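Local coordinates for protein GP37 (Pseudomonas phage phikz, PDB 5FT0) that inhibits the bacterial RNA degradosome during phage infection, probably by acting on its ribonuclease RNase E, at residues 68-71 against 72-76; 232-235 against 236-240; 243-247 against 248-252. All coordinates share one frame; numbering follows the deposited sequence.

Contact 1. Residues 68-71 against 72-76; sequences AMVR and EYVLS
Val70 and Val74 sit one turn apart on the buried side of helix 67-82, and CG1 of Val70 lies 4.2 Å from CG2 of Val74. Val74 carries CG1 anti to its own backbone N (chi1 175°). This leaves CG2 beside that N, directed back down the helix, where it comes to 3.2 Å from Val70 O. Short, branched valines suit this face, because both must also fit against Val45 of strand 42-48. Leu75 makes a similar approach to the preceding turn, with its CG beside the backbone N (chi1 -79°). This puts CG 3.4 Å from Arg71 O, and the side chain packs on Val220.

The other side chains leave the helix soon after CB. Tyr73 touches the turn below through its CB, 3.6 Å from Met69 O; its ring stacks on Phe59, while OH bonds to Arg77. Glu72 likewise meets Ala68 O with CB, at 3.5 Å, and its chain is extended beyond CG. Arg71, in the conformer described, runs straight to CD and then bends, bringing its guanidinium to Glu10 in a salt bridge. Met69, present as selenomethionine, reaches Pro61 and Ser63.

Beneath the side chains, the carbonyls of residues 68-71 each accept the amide four residues on; the bond from Val74 N to Val70 O is 2.9 Å and nearly straight at 167°. Ser76 adds a side-chain bond, OG donating to Tyr73 O at 2.6 Å, which ties up its hydroxyl against its own helix. This is the i to i+4 pattern of an amphipathic alpha-helix, here packed with its valine face on the antiparallel sheet formed by strands 4-6 to 55-59.

Contact 2. Residues 232-235 against 236-240; sequences YNQP and LNSTA
From Pro235 to Ser238 the backbone reverses in a beta turn, with Leu236 and Asn237 at its corners in type I conformation and a weak bond of 3.4 Å from Ser238 N to Pro235 O. The Ser238 hydroxyl strengthens this closure. OG lies between its own backbone N and carbonyl carbon (chi1 61°) and donates to Pro235 O at 2.6 Å, tilted 30° from the carbonyl plane. One carbonyl oxygen is thus gripped twice by a single residue, and a small side chain with a donor fits the place well.

The Pro235 ring packs alongside the turn it begins: CG is 3.9 Å from Ser238 CB, and CB is 3.6 Å from Asn237 OD1. Proline probably suits this place because its ring restricts phi, here -65°, just before the corners; asparagine is common at the second corner of type I turns. Gln234 adds a looser touch through CB, 3.9 Å from Ser238 OG. Leu236 turns the other way, its CG anti to the backbone N, and packs on Leu245, with Asp166 and Glu102 also beside it. Ser238 occupies the N-cap position of helix 239-242 without a side-chain capping bond, its hydroxyl being directed back to Pro235. The arrangement is a type I beta turn joining the end of strand 220-232 to a short helix.

Contact 3. Residues 243-247 against 248-252; sequences VFLKN and PLLSH
Leu250 meets the Phe244 ring obliquely, its CD2 lying 4.2 Å from CZ, and the two side chains cross at about a right angle. The same ring also meets Phe244 of the second subunit, the planes inclined by about 30°. Farther on, Ser251 OG stands 3.6 Å above the plane of the neighbouring His252 ring, over its centre, while His252 NE2 bonds to Asp205 of the second subunit.

The other branch of Leu250 is tightly placed: CD1 comes to 3.1 Å from Phe244 O and 3.6 Å from Leu245 CA. The forked end of leucine lets one methyl meet the backbone of Phe244 and Leu245 while the other meets the ring.

Asn247 leads into the turn before helix 249-252. With CG anti to its backbone N (chi1 -170°), the amide reaches forward and OD1 accepts Leu249 N at 2.9 Å, 17° from the plane of the amide carbonyl. This is an Asx turn. Asn247 O takes Leu250 N at 3.2 Å, from well above the carbonyl plane. Pro248 suits the intervening position because it has no N-H to satisfy. Ser251 OG donates to Pro248 O at 2.9 Å, in the carbonyl plane.

The chemistry is consistent with a polar cap that holds the start of the short, weakly bonded helix, next to apolar packing in which the Phe244 ring also reaches the second subunit.

In the fold
Each contact joins neighbouring residues of one continuous run, so none closes a long loop, and, lying in series, none encloses or crosses another. Contact 1 comes first, within helix 67-82, and links the small antiparallel sheet to strand 220-232 of the larger one. That strand then leads into contact 2, where the chain turns toward helix 239-242; contact 3 follows at the turn into helix 249-252. Contacts 2 and 3 have centres 15 Å apart and meet through Leu236 CD2 and Leu245 CD2, 4.0 Å from each other. Both touch the second subunit. Contact 1 lies on the opposite side of the chain's centre, its centre about 43 Å from that of contact 2.

Contact 1. Residues 68-71 against 72-76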
loop_
_atom_site.group_PDB
_atom_site.type_symbol
_atom_site.label_atom_id
_atom_site.label_comp_id
_atom_site.label_asym_id
_atom_site.label_seq_id
_atom_site.Cartn_x
_atom_site.Cartn_y
_atom_site.Cartn_z
ATOM N N ALA A 68 26.550 -7.892 20.665
ATOM C CA ALA A 68 26.911 -9.167 20.050
ATOM C C ALA A 68 25.685 -10.035 19.796
ATOM O O ALA A 68 25.595 -10.703 18.760
ATOM C CB ALA A 68 27.917 -9.910 20.930
HETATM N N MSE A 69 24.738 -10.042 20.726
HETATM C CA MSE A 69 23.501 -10.792 20.546
HETATM C C MSE A 69 22.638 -10.197 19.433
HETATM O O MSE A 69 22.093 -10.925 18.602
HETATM C CB MSE A 69 22.706 -10.838 21.850
HETATM C CG MSE A 69 21.300 -11.398 21.684
HETATM SE SE MSE A 69 20.179 -11.137 23.265
HETATM C CE MSE A 69 21.123 -12.326 24.484
ATOM N N VAL A 70 22.506 -8.868 19.426
ATOM C CA VAL A 70 21.699 -8.219 18.399
ATOM C C VAL A 70 22.347 -8.390 17.032
ATOM O O VAL A 70 21.659 -8.602 16.027
ATOM C CB VAL A 70 21.476 -6.734 18.745
ATOM C CG1 VAL A 70 20.690 -6.042 17.642
ATOM C CG2 VAL A 70 20.749 -6.605 20.080
ATOM N N ARG A 71 23.678 -8.305 16.973
ATOM C CA ARG A 71 24.379 -8.531 15.712
ATOM C C ARG A 71 24.110 -9.934 15.185
ATOM O O ARG A 71 23.854 -10.124 13.990
ATOM C CB ARG A 71 25.880 -8.306 15.892
ATOM C CG ARG A 71 26.689 -8.517 14.621
ATOM C CD ARG A 71 28.183 -8.388 14.884
ATOM N NE ARG A 71 28.531 -7.078 15.424
ATOM C CZ ARG A 71 28.925 -6.046 14.686
ATOM N NH1 ARG A 71 29.025 -6.168 13.368
ATOM N NH2 ARG A 71 29.223 -4.892 15.266
ATOM N N GLU A 72 24.167 -10.933 16.067
ATOM C CA GLU A 72 23.876 -12.302 15.656
ATOM C C GLU A 72 22.436 -12.433 15.180
ATOM O O GLU A 72 22.164 -13.081 14.163
ATOM C CB GLU A 72 24.144 -13.270 16.807
ATOM C CG GLU A 72 25.353 -14.158 16.609
ATOM C CD GLU A 72 25.362 -15.340 17.560
ATOM O OE1 GLU A 72 24.760 -15.237 18.651
ATOM O OE2 GLU A 72 25.964 -16.377 17.213
ATOM N N TYR A 73 21.496 -11.824 15.909
ATOM C CA TYR A 73 20.090 -11.931 15.531
ATOM C C TYR A 73 19.847 -11.341 14.148
ATOM O O TYR A 73 19.175 -11.952 13.309
ATOM C CB TYR A 73 19.198 -11.241 16.564
ATOM C CG TYR A 73 17.739 -11.293 16.177
ATOM C CD1 TYR A 73 16.981 -12.428 16.421
ATOM C CD2 TYR A 73 17.129 -10.223 15.535
ATOM C CE1 TYR A 73 15.653 -12.492 16.049
ATOM C CE2 TYR A 73 15.799 -10.279 15.160
ATOM C CZ TYR A 73 15.068 -11.416 15.421
ATOM O OH TYR A 73 13.745 -11.479 15.054
ATOM N N VAL A 74 20.382 -10.145 13.893
ATOM C CA VAL A 74 20.163 -9.492 12.606
ATOM C C VAL A 74 20.774 -10.316 11.480
ATOM O O VAL A 74 20.189 -10.443 10.398
ATOM C CB VAL A 74 20.722 -8.056 12.630
ATOM C CG1 VAL A 74 20.601 -7.418 11.252
ATOM C CG2 VAL A 74 19.988 -7.218 13.665
ATOM N N LEU A 75 21.954 -10.896 11.715
ATOM C CA LEU A 75 22.557 -11.774 10.718
ATOM C C LEU A 75 21.655 -12.963 10.410
ATOM O O LEU A 75 21.507 -13.352 9.246
ATOM C CB LEU A 75 23.931 -12.252 11.189
ATOM C CG LEU A 75 25.096 -11.275 11.040
ATOM C CD1 LEU A 75 26.384 -11.885 11.581
ATOM C CD2 LEU A 75 25.265 -10.886 9.578
ATOM N N SER A 76 21.031 -13.543 11.440
ATOM C CA SER A 76 20.160 -14.693 11.215
ATOM C C SER A 76 18.941 -14.320 10.380
ATOM O O SER A 76 18.423 -15.160 9.634
ATOM C CB SER A 76 19.724 -15.299 12.552
ATOM O OG SER A 76 18.719 -14.512 13.167
#

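Contact 2. Residues 232-235 against 236-240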
loop_
_atom_site.group_PDB
_atom_site.type_symbol
_atom_site.label_atom_id
_atom_site.label_comp_id
_atom_site.label_asym_id
_atom_site.label_seq_id
_atom_site.Cartn_x
_atom_site.Cartn_y
_atom_site.Cartn_z
ATOM N N TYR A 232 -8.688 -20.993 0.789
ATOM C CA TYR A 232 -9.857 -20.224 1.171
ATOM C C TYR A 232 -11.104 -21.108 1.107
ATOM O O TYR A 232 -11.038 -22.289 0.756
ATOM C CB TYR A 232 -9.955 -18.977 0.295
ATOM C CG TYR A 232 -8.765 -18.059 0.491
ATOM C CD1 TYR A 232 -8.696 -17.207 1.587
ATOM C CD2 TYR A 232 -7.698 -18.069 -0.399
ATOM C CE1 TYR A 232 -7.609 -16.378 1.783
ATOM C CE2 TYR A 232 -6.603 -17.241 -0.213
ATOM C CZ TYR A 232 -6.565 -16.399 0.880
ATOM O OH TYR A 232 -5.482 -15.575 1.075
ATOM N N ASN A 233 -12.257 -20.532 1.465
ATOM C CA ASN A 233 -13.461 -21.336 1.676
ATOM C C ASN A 233 -13.825 -22.167 0.449
ATOM O O ASN A 233 -14.378 -23.264 0.590
ATOM C CB ASN A 233 -14.630 -20.438 2.086
ATOM C CG ASN A 233 -14.848 -19.285 1.126
ATOM O OD1 ASN A 233 -13.894 -18.658 0.661
ATOM N ND2 ASN A 233 -16.110 -19.000 0.823
ATOM N N GLN A 234 -13.514 -21.678 -0.750
ATOM C CA GLN A 234 -13.675 -22.429 -1.986
ATOM C C GLN A 234 -12.378 -22.402 -2.785
ATOM O O GLN A 234 -11.616 -21.433 -2.706
ATOM C CB GLN A 234 -14.823 -21.865 -2.841
ATOM C CG GLN A 234 -16.113 -22.691 -2.813
ATOM C CD GLN A 234 -16.851 -22.609 -1.484
ATOM O OE1 GLN A 234 -17.222 -21.523 -1.032
ATOM N NE2 GLN A 234 -17.079 -23.759 -0.858
ATOM N N PRO A 235 -12.098 -23.459 -3.551
ATOM C CA PRO A 235 -10.828 -23.543 -4.290
ATOM C C PRO A 235 -10.692 -22.464 -5.357
ATOM O O PRO A 235 -11.655 -21.795 -5.731
ATOM C CB PRO A 235 -10.871 -24.940 -4.922
ATOM C CG PRO A 235 -12.294 -25.409 -4.781
ATOM C CD PRO A 235 -12.840 -24.729 -3.577
ATOM N N LEU A 236 -9.463 -22.298 -5.864
ATOM C CA LEU A 236 -9.205 -21.170 -6.762
ATOM C C LEU A 236 -9.835 -21.387 -8.126
ATOM O O LEU A 236 -10.512 -20.493 -8.653
ATOM C CB LEU A 236 -7.703 -20.876 -6.848
ATOM C CG LEU A 236 -7.201 -19.769 -7.798
ATOM C CD1 LEU A 236 -6.957 -20.275 -9.219
ATOM C CD2 LEU A 236 -8.063 -18.497 -7.773
ATOM N N ASN A 237 -9.649 -22.570 -8.691
ATOM C CA ASN A 237 -10.208 -22.930 -9.982
ATOM C C ASN A 237 -11.710 -23.198 -9.947
ATOM O O ASN A 237 -12.275 -23.556 -10.987
ATOM C CB ASN A 237 -9.471 -24.157 -10.528
ATOM C CG ASN A 237 -9.442 -25.305 -9.527
ATOM O OD1 ASN A 237 -10.080 -25.241 -8.470
ATOM N ND2 ASN A 237 -8.689 -26.346 -9.842
ATOM N N SER A 238 -12.374 -23.044 -8.800
ATOM C CA SER A 238 -13.819 -23.240 -8.769
ATOM C C SER A 238 -14.519 -22.142 -9.567
ATOM O O SER A 238 -13.989 -21.047 -9.766
ATOM C CB SER A 238 -14.348 -23.262 -7.331
ATOM O OG SER A 238 -14.103 -22.038 -6.665
ATOM N N THR A 239 -15.735 -22.446 -10.026
ATOM C CA THR A 239 -16.447 -21.531 -10.915
ATOM C C THR A 239 -16.968 -20.315 -10.158
ATOM O O THR A 239 -16.668 -19.171 -10.518
ATOM C CB THR A 239 -17.596 -22.261 -11.613
ATOM O OG1 THR A 239 -18.501 -22.774 -10.628
ATOM C CG2 THR A 239 -17.061 -23.415 -12.447
ATOM N N ALA A 240 -17.756 -20.548 -9.104
ATOM C CA ALA A 240 -18.385 -19.444 -8.384
ATOM C C ALA A 240 -17.348 -18.446 -7.879
ATOM O O ALA A 240 -17.584 -17.234 -7.883
ATOM C CB ALA A 240 -19.227 -19.991 -7.232
#

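Contact 3. Residues 243-247 against 248-252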
loop_
_atom_site.group_PDB
_atom_site.type_symbol
_atom_site.label_atom_id
_atom_site.label_comp_id
_atom_site.label_asym_id
_atom_site.label_seq_id
_atom_site.Cartn_x
_atom_site.Cartn_y
_atom_site.Cartn_z
ATOM N N VAL A 243 -15.542 -16.273 -11.049
ATOM C CA VAL A 243 -16.224 -15.053 -11.468
ATOM C C VAL A 243 -15.986 -13.913 -10.485
ATOM O O VAL A 243 -16.106 -12.742 -10.868
ATOM C CB VAL A 243 -17.738 -15.262 -11.652
ATOM C CG1 VAL A 243 -18.019 -16.505 -12.489
ATOM C CG2 VAL A 243 -18.442 -15.340 -10.305
ATOM N N PHE A 244 -15.640 -14.222 -9.232
ATOM C CA PHE A 244 -15.381 -13.170 -8.253
ATOM C C PHE A 244 -14.088 -12.429 -8.571
ATOM O O PHE A 244 -14.051 -11.196 -8.524
ATOM C CB PHE A 244 -15.345 -13.761 -6.842
ATOM C CG PHE A 244 -14.928 -12.783 -5.775
ATOM C CD1 PHE A 244 -15.840 -11.890 -5.243
ATOM C CD2 PHE A 244 -13.625 -12.766 -5.297
ATOM C CE1 PHE A 244 -15.463 -10.990 -4.258
ATOM C CE2 PHE A 244 -13.243 -11.865 -4.316
ATOM C CZ PHE A 244 -14.162 -10.981 -3.794
ATOM N N LEU A 245 -13.014 -13.158 -8.910
ATOM C CA LEU A 245 -11.767 -12.464 -9.243
ATOM C C LEU A 245 -11.850 -11.638 -10.519
ATOM O O LEU A 245 -10.862 -10.980 -10.856
ATOM C CB LEU A 245 -10.576 -13.428 -9.378
ATOM C CG LEU A 245 -9.872 -14.116 -8.206
ATOM C CD1 LEU A 245 -9.545 -13.147 -7.067
ATOM C CD2 LEU A 245 -10.589 -15.360 -7.725
ATOM N N LYS A 246 -12.953 -11.679 -11.259
ATOM C CA LYS A 246 -13.101 -10.855 -12.450
ATOM C C LYS A 246 -14.147 -9.761 -12.292
ATOM O O LYS A 246 -14.418 -9.039 -13.257
ATOM C CB LYS A 246 -13.442 -11.723 -13.668
ATOM C CG LYS A 246 -12.884 -13.129 -13.582
ATOM C CD LYS A 246 -11.534 -13.244 -14.272
ATOM C CE LYS A 246 -11.091 -14.695 -14.352
ATOM N NZ LYS A 246 -12.018 -15.502 -15.193
ATOM N N ASN A 247 -14.748 -9.630 -11.113
ATOM C CA ASN A 247 -15.590 -8.477 -10.829
ATOM C C ASN A 247 -14.770 -7.202 -11.020
ATOM O O ASN A 247 -13.686 -7.077 -10.433
ATOM C CB ASN A 247 -16.133 -8.563 -9.400
ATOM C CG ASN A 247 -17.208 -7.526 -9.107
ATOM O OD1 ASN A 247 -17.059 -6.344 -9.415
ATOM N ND2 ASN A 247 -18.303 -7.972 -8.500
ATOM N N PRO A 248 -15.235 -6.250 -11.835
ATOM C CA PRO A 248 -14.416 -5.055 -12.103
ATOM C C PRO A 248 -14.166 -4.197 -10.876
ATOM O O PRO A 248 -13.187 -3.439 -10.869
ATOM C CB PRO A 248 -15.238 -4.296 -13.153
ATOM C CG PRO A 248 -16.646 -4.743 -12.916
ATOM C CD PRO A 248 -16.542 -6.189 -12.510
ATOM N N LEU A 249 -15.013 -4.289 -9.844
ATOM C CA LEU A 249 -14.803 -3.510 -8.627
ATOM C C LEU A 249 -13.436 -3.769 -8.008
ATOM O O LEU A 249 -12.849 -2.865 -7.403
ATOM C CB LEU A 249 -15.892 -3.826 -7.600
ATOM C CG LEU A 249 -17.294 -3.250 -7.792
ATOM C CD1 LEU A 249 -18.189 -3.667 -6.636
ATOM C CD2 LEU A 249 -17.237 -1.734 -7.909
ATOM N N LEU A 250 -12.915 -4.992 -8.152
ATOM C CA LEU A 250 -11.686 -5.373 -7.460
ATOM C C LEU A 250 -10.519 -4.472 -7.845
ATOM O O LEU A 250 -9.694 -4.120 -6.994
ATOM C CB LEU A 250 -11.350 -6.833 -7.755
ATOM C CG LEU A 250 -12.260 -7.894 -7.140
ATOM C CD1 LEU A 250 -11.792 -9.278 -7.542
ATOM C CD2 LEU A 250 -12.275 -7.755 -5.629
ATOM N N SER A 251 -10.433 -4.087 -9.119
ATOM C CA SER A 251 -9.325 -3.250 -9.568
ATOM C C SER A 251 -9.347 -1.862 -8.938
ATOM O O SER A 251 -8.297 -1.215 -8.861
ATOM C CB SER A 251 -9.342 -3.125 -11.093
ATOM O OG SER A 251 -10.548 -2.536 -11.544
ATOM N N HIS A 252 -10.508 -1.396 -8.484
ATOM C CA HIS A 252 -10.638 -0.073 -7.889
ATOM C C HIS A 252 -10.454 -0.081 -6.377
ATOM O O HIS A 252 -10.458 0.989 -5.764
ATOM C CB HIS A 252 -12.003 0.522 -8.240
ATOM C CG HIS A 252 -12.297 0.523 -9.708
ATOM N ND1 HIS A 252 -11.645 1.350 -10.596
ATOM C CD2 HIS A 252 -13.170 -0.206 -10.443
ATOM C CE1 HIS A 252 -12.103 1.130 -11.816
ATOM N NE2 HIS A 252 -13.028 0.190 -11.750
#